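Long-range contact in putative molybdenum cofactor biosynthesis protein D2 (MoaD2) / thiamine S (Mycobacterium smegmatis, PDB 6JC0), which probably serves as the small sulfur-carrier subunit of molybdopterin synthase, delivering sulfur from its C-terminal tail during molybdenum cofactor biosynthesis: residues K55-L60 against V79-P84. Residues are numbered along the deposited sequence; the frame is centred on the assembly and turned at random.
Sequences KRCSYL and VDVLPP
S58 and L82 form an antiparallel hydrogen-bonded pair, with S58 N to L82 O at 2.7 Å and L82 N returning the bond to S58 O. L60 and D80 repeat the exchange; D80 N to L60 O is 2.8 Å, and all four N-H...O angles lie between 157° and 162°. The intervening non-hydrogen-bonded pair, Y59 and V81, sends its side chains to the face opposite S58, L60, D80 and L82, lying side by side: Y59 CE1 meets V81 CG1 at 3.9 Å. With SG anti to the carbonyl carbon (chi1 -76°), C57 reaches that same methyl, SG to V81 CG1 3.6 Å. On the S58 face, L60 and L82 cross at about a right angle, CD1 to CD1 3.9 Å. Beyond the strand end, a water donates to P83 O, while P84 CD abuts R56 O at 3.2 Å. Further out, helix 48-54 packs L54 against Y59 and V81. The central strand 77-82 is thus joined to its neighbour 58-61, apolar toward the helices; on the opposite face L60 and L82 pack on another protein's chain, whose side chains hydrogen-bond P83 O and D80 OD2, the latter shared with R12 in a salt bridge, consistent with a docking surface mixing apolar contact and polar anchors.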
# COMPACT_ATOMS: atom_id res chain seq x y z
N LYS B 55 -33.81 -4.05 -14.77
CA LYS B 55 -33.13 -4.89 -15.75
C LYS B 55 -31.77 -5.37 -15.27
O LYS B 55 -31.35 -6.49 -15.55
CB LYS B 55 -32.98 -4.15 -17.08
CG LYS B 55 -34.17 -4.29 -18.01
CD LYS B 55 -33.75 -4.18 -19.47
CE LYS B 55 -34.68 -4.97 -20.38
NZ LYS B 55 -34.08 -5.18 -21.73
N ARG B 56 -31.08 -4.51 -14.53
CA ARG B 56 -29.72 -4.81 -14.09
C ARG B 56 -29.65 -5.18 -12.61
O ARG B 56 -28.56 -5.28 -12.04
CB ARG B 56 -28.81 -3.61 -14.37
CG ARG B 56 -28.80 -3.18 -15.83
CD ARG B 56 -27.93 -1.96 -16.04
NE ARG B 56 -26.57 -2.19 -15.56
CZ ARG B 56 -25.60 -1.29 -15.61
NH1 ARG B 56 -25.83 -0.08 -16.12
NH2 ARG B 56 -24.39 -1.59 -15.15
N CYS B 57 -30.80 -5.41 -11.99
CA CYS B 57 -30.84 -5.75 -10.57
C CYS B 57 -30.63 -7.24 -10.31
O CYS B 57 -30.91 -8.08 -11.17
CB CYS B 57 -32.17 -5.31 -9.95
SG CYS B 57 -32.30 -3.53 -9.65
N SER B 58 -30.13 -7.56 -9.12
CA SER B 58 -30.15 -8.92 -8.62
C SER B 58 -31.18 -8.99 -7.51
O SER B 58 -31.73 -7.95 -7.11
CB SER B 58 -28.77 -9.36 -8.12
OG SER B 58 -28.34 -8.55 -7.04
N TYR B 59 -31.47 -10.18 -7.01
CA TYR B 59 -32.57 -10.35 -6.07
C TYR B 59 -32.27 -11.32 -4.94
O TYR B 59 -31.59 -12.33 -5.13
CB TYR B 59 -33.83 -10.79 -6.82
CG TYR B 59 -34.21 -9.82 -7.92
CD1 TYR B 59 -35.01 -8.71 -7.65
CD2 TYR B 59 -33.75 -10.00 -9.22
CE1 TYR B 59 -35.34 -7.81 -8.65
CE2 TYR B 59 -34.07 -9.10 -10.22
CZ TYR B 59 -34.87 -8.01 -9.93
OH TYR B 59 -35.20 -7.12 -10.92
N LEU B 60 -32.79 -11.00 -3.76
CA LEU B 60 -32.76 -11.90 -2.62
C LEU B 60 -34.17 -12.28 -2.21
O LEU B 60 -35.08 -11.46 -2.24
CB LEU B 60 -32.04 -11.26 -1.43
CG LEU B 60 -30.77 -10.45 -1.69
CD1 LEU B 60 -30.34 -9.75 -0.42
CD2 LEU B 60 -29.65 -11.34 -2.23
N VAL B 79 -38.78 -10.05 -0.65
CA VAL B 79 -37.94 -9.99 -1.84
C VAL B 79 -37.17 -8.67 -1.87
O VAL B 79 -37.76 -7.59 -1.88
CB VAL B 79 -38.77 -10.13 -3.14
CG1 VAL B 79 -37.87 -9.99 -4.36
CG2 VAL B 79 -39.51 -11.46 -3.17
N ASP B 80 -35.84 -8.76 -1.86
CA ASP B 80 -35.00 -7.57 -1.93
C ASP B 80 -34.55 -7.28 -3.36
O ASP B 80 -34.12 -8.18 -4.08
CB ASP B 80 -33.76 -7.72 -1.03
CG ASP B 80 -34.10 -7.69 0.45
OD1 ASP B 80 -35.27 -7.44 0.79
OD2 ASP B 80 -33.19 -7.91 1.28
N VAL B 81 -34.64 -6.01 -3.76
CA VAL B 81 -34.23 -5.58 -5.09
C VAL B 81 -32.88 -4.86 -5.03
O VAL B 81 -32.79 -3.74 -4.51
CB VAL B 81 -35.27 -4.65 -5.74
CG1 VAL B 81 -34.83 -4.25 -7.13
CG2 VAL B 81 -36.63 -5.34 -5.79
N LEU B 82 -31.85 -5.49 -5.59
CA LEU B 82 -30.47 -5.01 -5.45
C LEU B 82 -29.87 -4.56 -6.78
O LEU B 82 -29.60 -5.38 -7.66
CB LEU B 82 -29.58 -6.11 -4.85
CG LEU B 82 -29.51 -6.29 -3.32
CD1 LEU B 82 -30.85 -6.69 -2.74
CD2 LEU B 82 -28.45 -7.32 -2.96
N PRO B 83 -29.63 -3.24 -6.93
CA PRO B 83 -28.93 -2.74 -8.11
C PRO B 83 -27.49 -3.22 -8.14
O PRO B 83 -27.01 -3.73 -7.13
CB PRO B 83 -28.99 -1.21 -7.94
CG PRO B 83 -30.12 -0.98 -6.98
CD PRO B 83 -30.07 -2.15 -6.04
N PRO B 84 -26.81 -3.09 -9.30
CA PRO B 84 -25.38 -3.41 -9.34
C PRO B 84 -24.63 -2.66 -8.26
O PRO B 84 -24.95 -1.50 -7.97
CB PRO B 84 -24.96 -2.95 -10.74
CG PRO B 84 -26.21 -3.07 -11.55
CD PRO B 84 -27.33 -2.68 -10.61
O HOH W 1 -26.84 -6.67 -7.57